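Local coordinates for protein periplasmic beta-glucosidase (Pseudomonas aeruginosa, PDB 6R5T) that probably hydrolyses terminal, non-reducing beta-D-glucosyl residues of glucosides in the periplasm, releasing beta-D-glucose, at residues 74-88 against 110-124. The protein carries 1 engineered substitution. Sequence-based numbering, arbitrary orientation. Where two conformers were deposited one is given.
With BGC (beta-D-glucopyranose), chain C.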
loop_
_atom_site.group_PDB
_atom_site.type_symbol
_atom_site.label_atom_id
_atom_site.label_comp_id
_atom_site.label_asym_id
_atom_site.label_seq_id
_atom_site.Cartn_x
_atom_site.Cartn_y
_atom_site.Cartn_z
ATOM N N LEU A 74 9.908 23.323 35.996
ATOM C CA LEU A 74 9.927 22.662 34.666
ATOM C C LEU A 74 9.694 21.183 34.885
ATOM O O LEU A 74 10.016 20.657 35.959
ATOM C CB LEU A 74 11.313 22.865 34.048
ATOM C CG LEU A 74 11.670 24.313 33.783
ATOM C CD1 LEU A 74 13.161 24.431 33.599
ATOM C CD2 LEU A 74 10.925 24.851 32.582
ATOM N N PHE A 75 9.229 20.523 33.824
ATOM C CA PHE A 75 9.562 19.089 33.667
ATOM C C PHE A 75 10.562 18.924 32.517
ATOM O O PHE A 75 10.664 19.773 31.616
ATOM C CB PHE A 75 8.316 18.208 33.557
ATOM C CG PHE A 75 7.567 18.263 32.258
ATOM C CD1 PHE A 75 8.036 17.630 31.124
ATOM C CD2 PHE A 75 6.326 18.862 32.185
ATOM C CE1 PHE A 75 7.291 17.635 29.947
ATOM C CE2 PHE A 75 5.590 18.896 31.014
ATOM C CZ PHE A 75 6.072 18.279 29.888
ATOM N N HIS A 76 11.277 17.811 32.568
ATOM C CA HIS A 76 12.351 17.473 31.602
ATOM C C HIS A 76 12.030 16.139 30.950
ATOM O O HIS A 76 11.790 15.157 31.685
ATOM C CB HIS A 76 13.730 17.429 32.289
ATOM C CG HIS A 76 14.256 18.784 32.587
ATOM N ND1 HIS A 76 13.817 19.491 33.702
ATOM C CD2 HIS A 76 15.142 19.584 31.927
ATOM C CE1 HIS A 76 14.418 20.679 33.664
ATOM N NE2 HIS A 76 15.236 20.752 32.627
ATOM N N ALA A 77 12.035 16.134 29.625
ATOM C CA ALA A 77 11.691 14.931 28.850
ATOM C C ALA A 77 12.848 14.497 27.968
ATOM O O ALA A 77 13.719 15.297 27.604
ATOM C CB ALA A 77 10.421 15.194 28.068
ATOM N N TYR A 78 12.757 13.232 27.557
ATOM C CA TYR A 78 13.706 12.630 26.593
ATOM C C TYR A 78 13.059 11.437 25.907
ATOM O O TYR A 78 12.026 10.968 26.312
ATOM C CB TYR A 78 14.960 12.248 27.339
ATOM C CG TYR A 78 16.197 11.931 26.540
ATOM C CD1 TYR A 78 16.590 12.698 25.459
ATOM C CD2 TYR A 78 16.993 10.869 26.921
ATOM C CE1 TYR A 78 17.752 12.424 24.756
ATOM C CE2 TYR A 78 18.176 10.595 26.243
ATOM C CZ TYR A 78 18.547 11.384 25.167
ATOM O OH TYR A 78 19.721 11.150 24.505
ATOM N N ASP A 79 13.690 11.003 24.835
ATOM C CA ASP A 79 13.291 9.850 23.976
ATOM C C ASP A 79 13.982 8.609 24.560
ATOM O O ASP A 79 14.948 8.125 24.009
ATOM C CB ASP A 79 13.651 10.162 22.530
ATOM C CG ASP A 79 12.692 11.140 21.865
ATOM O OD1 ASP A 79 11.474 10.810 21.824
ATOM O OD2 ASP A 79 13.140 12.198 21.349
ATOM N N VAL A 80 13.471 8.129 25.673
ATOM C CA VAL A 80 13.915 6.889 26.321
ATOM C C VAL A 80 13.024 5.791 25.754
ATOM O O VAL A 80 11.955 5.553 26.243
ATOM C CB VAL A 80 13.888 7.005 27.845
ATOM C CG1 VAL A 80 14.357 5.742 28.454
ATOM C CG2 VAL A 80 14.757 8.141 28.333
ATOM N N ALA A 81 13.430 5.277 24.609
ATOM C CA ALA A 81 12.596 4.375 23.778
ATOM C C ALA A 81 12.810 2.911 24.175
ATOM O O ALA A 81 11.830 2.183 24.276
ATOM C CB ALA A 81 12.966 4.620 22.339
ATOM N N HIS A 82 14.068 2.481 24.327
ATOM C CA HIS A 82 14.420 1.086 24.664
ATOM C C HIS A 82 15.678 1.113 25.527
ATOM O O HIS A 82 16.582 0.313 25.289
ATOM C CB HIS A 82 14.572 0.218 23.405
ATOM C CG HIS A 82 15.584 0.671 22.420
ATOM N ND1 HIS A 82 16.820 0.097 22.322
ATOM C CD2 HIS A 82 15.547 1.643 21.494
ATOM C CE1 HIS A 82 17.509 0.699 21.361
ATOM N NE2 HIS A 82 16.763 1.679 20.856
ATOM N N GLY A 83 15.708 2.047 26.478
ATOM C CA GLY A 83 16.892 2.203 27.338
ATOM C C GLY A 83 17.278 3.631 27.433
ATOM O O GLY A 83 17.073 4.391 26.477
ATOM N N HIS A 84 17.873 4.009 28.568
ATOM C CA HIS A 84 18.437 5.347 28.765
ATOM C C HIS A 84 19.941 5.352 28.569
ATOM O O HIS A 84 20.403 5.848 27.577
ATOM C CB HIS A 84 17.963 5.898 30.121
ATOM C CG HIS A 84 18.516 7.244 30.355
ATOM N ND1 HIS A 84 18.297 8.251 29.473
ATOM C CD2 HIS A 84 19.324 7.735 31.327
ATOM C CE1 HIS A 84 18.916 9.347 29.887
ATOM N NE2 HIS A 84 19.562 9.066 31.021
ATOM N N ARG A 85 20.680 4.729 29.480
ATOM C CA ARG A 85 22.146 4.538 29.339
ATOM C C ARG A 85 22.454 3.069 29.081
ATOM O O ARG A 85 23.284 2.823 28.201
ATOM C CB ARG A 85 22.887 5.052 30.587
ATOM C CG ARG A 85 23.016 6.559 30.644
ATOM C CD ARG A 85 23.672 7.111 31.929
ATOM N NE ARG A 85 22.715 7.119 33.020
ATOM C CZ ARG A 85 22.550 6.188 33.936
ATOM N NH1 ARG A 85 23.342 5.125 33.980
ATOM N NH2 ARG A 85 21.553 6.266 34.803
ATOM N N THR A 86 21.787 2.159 29.778
ATOM C CA THR A 86 21.865 0.725 29.454
ATOM C C THR A 86 20.816 0.487 28.358
ATOM O O THR A 86 19.622 0.610 28.632
ATOM C CB THR A 86 21.613 -0.189 30.636
ATOM O OG1 THR A 86 22.470 0.169 31.716
ATOM C CG2 THR A 86 21.833 -1.612 30.249
ATOM N N ILE A 87 21.286 0.214 27.153
ATOM C CA ILE A 87 20.351 0.070 26.008
ATOM C C ILE A 87 19.936 -1.389 25.869
ATOM O O ILE A 87 20.756 -2.289 25.743
ATOM C CB ILE A 87 20.979 0.661 24.751
ATOM C CG1 ILE A 87 21.470 2.098 24.988
ATOM C CG2 ILE A 87 19.980 0.567 23.613
ATOM C CD1 ILE A 87 20.457 3.013 25.695
ATOM N N PHE A 88 18.635 -1.603 25.867
ATOM C CA PHE A 88 18.003 -2.884 25.613
ATOM C C PHE A 88 17.856 -3.043 24.111
ATOM O O PHE A 88 18.078 -2.139 23.327
ATOM C CB PHE A 88 16.669 -2.942 26.356
ATOM C CG PHE A 88 16.832 -2.915 27.857
ATOM C CD1 PHE A 88 17.051 -4.077 28.576
ATOM C CD2 PHE A 88 16.811 -1.716 28.540
ATOM C CE1 PHE A 88 17.281 -4.038 29.946
ATOM C CE2 PHE A 88 17.035 -1.666 29.911
ATOM C CZ PHE A 88 17.268 -2.834 30.612
ATOM N N SER A 110 14.809 1.362 32.401
ATOM C CA SER A 110 14.935 2.621 31.629
ATOM C C SER A 110 14.480 3.805 32.511
ATOM O O SER A 110 15.094 4.838 32.529
ATOM C CB SER A 110 14.059 2.579 30.379
ATOM O OG SER A 110 14.510 1.590 29.456
ATOM N N ALA A 111 13.355 3.637 33.171
ATOM C CA ALA A 111 12.759 4.708 34.009
ATOM C C ALA A 111 13.677 4.979 35.204
ATOM O O ALA A 111 13.911 6.153 35.525
ATOM C CB ALA A 111 11.402 4.298 34.475
ATOM N N LEU A 112 14.167 3.930 35.819
ATOM C CA LEU A 112 15.123 4.029 36.972
ATOM C C LEU A 112 16.321 4.851 36.521
ATOM O O LEU A 112 16.721 5.838 37.190
ATOM C CB LEU A 112 15.554 2.610 37.376
ATOM C CG LEU A 112 16.485 2.501 38.581
ATOM C CD1 LEU A 112 16.433 1.077 39.158
ATOM C CD2 LEU A 112 17.904 2.861 38.188
ATOM N N GLU A 113 16.932 4.506 35.381
ATOM C CA GLU A 113 18.133 5.209 34.910
ATOM C C GLU A 113 17.833 6.650 34.461
ATOM O O GLU A 113 18.640 7.547 34.694
ATOM C CB GLU A 113 18.822 4.462 33.776
ATOM C CG GLU A 113 19.440 3.137 34.195
ATOM C CD GLU A 113 20.240 2.524 33.091
ATOM O OE1 GLU A 113 20.124 3.012 31.892
ATOM O OE2 GLU A 113 21.004 1.575 33.382
ATOM N N ALA A 114 16.687 6.901 33.820
ATOM C CA ALA A 114 16.384 8.244 33.308
ATOM C C ALA A 114 16.075 9.189 34.493
ATOM O O ALA A 114 16.627 10.301 34.525
ATOM C CB ALA A 114 15.244 8.153 32.310
ATOM N N SER A 115 15.268 8.707 35.428
ATOM C CA SER A 115 14.895 9.485 36.649
ATOM C C SER A 115 16.163 9.662 37.503
ATOM O O SER A 115 16.333 10.762 38.103
ATOM C CB SER A 115 13.758 8.823 37.383
ATOM O OG SER A 115 14.120 7.515 37.874
ATOM N N ALA A 116 17.090 8.703 37.476
ATOM C CA ALA A 116 18.376 8.824 38.222
ATOM C C ALA A 116 19.193 9.979 37.672
ATOM O O ALA A 116 20.023 10.551 38.423
ATOM C CB ALA A 116 19.188 7.535 38.164
ATOM N N ASP A 117 18.983 10.361 36.412
ATOM C CA ASP A 117 19.670 11.497 35.773
ATOM C C ASP A 117 18.813 12.769 35.836
ATOM O O ASP A 117 19.298 13.779 35.316
ATOM C CB ASP A 117 20.062 11.175 34.331
ATOM C CG ASP A 117 21.184 10.144 34.232
ATOM O OD1 ASP A 117 21.950 9.968 35.247
ATOM O OD2 ASP A 117 21.353 9.557 33.142
ATOM N N GLY A 118 17.617 12.710 36.451
ATOM C CA GLY A 118 16.789 13.913 36.632
ATOM C C GLY A 118 15.656 14.043 35.641
ATOM O O GLY A 118 14.858 14.998 35.748
ATOM N N LEU A 119 15.520 13.105 34.701
ATOM C CA LEU A 119 14.357 13.175 33.784
ATOM C C LEU A 119 13.034 12.797 34.442
ATOM O O LEU A 119 12.962 11.869 35.246
ATOM C CB LEU A 119 14.639 12.247 32.592
ATOM C CG LEU A 119 15.752 12.774 31.696
ATOM C CD1 LEU A 119 16.330 11.628 30.856
ATOM C CD2 LEU A 119 15.296 13.958 30.834
ATOM N N ASP A 120 11.943 13.459 34.020
ATOM C CA ASP A 120 10.591 13.239 34.540
ATOM C C ASP A 120 9.706 12.495 33.541
ATOM O O ASP A 120 8.644 12.049 33.939
ATOM C CB ASP A 120 9.873 14.562 34.787
ATOM C CG ASP A 120 10.622 15.545 35.659
ATOM O OD1 ASP A 120 10.890 15.162 36.834
ATOM O OD2 ASP A 120 11.048 16.598 35.146
ATOM N N MET A 121 10.082 12.469 32.259
ATOM C CA MET A 121 9.147 12.026 31.197
ATOM C C MET A 121 9.934 11.397 30.043
ATOM O O MET A 121 10.999 11.885 29.670
ATOM C CB MET A 121 8.314 13.191 30.685
ATOM C CG MET A 121 7.414 12.788 29.509
ATOM S SD MET A 121 6.542 14.209 28.776
ATOM C CE MET A 121 5.361 14.533 30.060
ATOM N N SER A 122 9.384 10.321 29.508
ATOM C CA SER A 122 9.858 9.784 28.221
ATOM C C SER A 122 8.769 9.926 27.167
ATOM O O SER A 122 7.610 9.618 27.433
ATOM C CB SER A 122 10.288 8.350 28.334
ATOM O OG SER A 122 10.788 7.916 27.050
ATOM N N PHE A 123 9.216 10.233 25.954
ATOM C CA PHE A 123 8.340 10.127 24.765
ATOM C C PHE A 123 8.346 8.658 24.335
ATOM O O PHE A 123 9.072 8.286 23.408
ATOM C CB PHE A 123 8.869 11.056 23.694
ATOM C CG PHE A 123 8.954 12.509 24.096
ATOM C CD1 PHE A 123 7.916 13.147 24.743
ATOM C CD2 PHE A 123 10.077 13.231 23.783
ATOM C CE1 PHE A 123 8.045 14.489 25.082
ATOM C CE2 PHE A 123 10.201 14.559 24.129
ATOM C CZ PHE A 123 9.169 15.175 24.758
ATOM N N SER A 124 7.591 7.861 25.033
ATOM C CA SER A 124 7.565 6.377 24.941
ATOM C C SER A 124 6.368 5.927 25.763
ATOM O O SER A 124 6.007 6.628 26.698
ATOM C CB SER A 124 8.872 5.818 25.472
ATOM O OG SER A 124 9.001 4.388 25.382
HETATM C C2 BGC C . 10.195 11.899 19.218
HETATM C C3 BGC C . 10.488 13.401 19.034
HETATM C C4 BGC C . 11.197 13.529 17.658
HETATM C C5 BGC C . 10.199 13.020 16.602
HETATM C C6 BGC C . 10.771 13.026 15.201
HETATM C C1 BGC C . 9.334 11.408 18.048
HETATM O O1 BGC C . 9.230 10.033 18.248
HETATM O O2 BGC C . 9.517 11.578 20.427
HETATM O O3 BGC C . 11.394 13.827 20.072
HETATM O O4 BGC C . 11.478 14.921 17.441
HETATM O O5 BGC C . 9.996 11.654 16.810
HETATM O O6 BGC C . 9.780 12.575 14.270
HETATM O O HOH W 1 12.595 18.493 36.124
HETATM O O HOH W 2 9.302 3.007 23.095
HETATM O O HOH W 3 18.162 1.857 30.522
#
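Strand 75-78 and strand 121-122 pair in parallel through Ala-77 with Met-121 and Tyr-78 with Ser-122, and helix 100-116 lies in the connection between them: a beta-alpha-beta crossover of the TIM-barrel-like N-terminal domain of this family 3 glycosidase. Tyr-78 N donates to Met-121 O and Phe-123 N to Tyr-78 O. Just before strand 121-122, Asp-120 grips both backbone polar atoms of His-76: Asp-120 N donates to His-76 O, and Asp-120 OD2 accepts from His-76 N (2.9 Å) through its anti lone pair.

Apolar contacts follow the strands. Ala-77 CB meets Phe-123 CZ at 3.5 Å, and the Met-121 thioether reaches the Phe-75 ring obliquely in a Met-aromatic contact. Leu-119 CD1 lies 3.8 Å from Tyr-78 CB and also meets His-84 CE1, so that this methyl touches both the strand residue Tyr-78 and the loop residue His-84.

At the C-terminal strand ends the sugar site begins. Asp-79 holds glucose with both carboxylate oxygens, OD1 taking O2 at 2.5 Å and OD2 taking O3, and Phe-123 CB packs against OD1.

The loop 79-88 is tied to the helix by charged and polar groups. Glu-113, extended beyond CG, accepts Arg-85 N and Thr-86 N at OE1, the latter nearly straight (178°), and Thr-86 OG1 at OE2. His-84 CG stands anti to the backbone N (chi1 180°), which lays one ring face over Ala-114 CA in a CH-pi contact (3.9 Å from Ala-114 CA to the ring centroid). Asp-117 OD2, whose partner oxygen OD1 bridges to Arg-349, takes His-84 NE2 on its anti side and, on its syn side, Arg-85 NE at 2.8 Å.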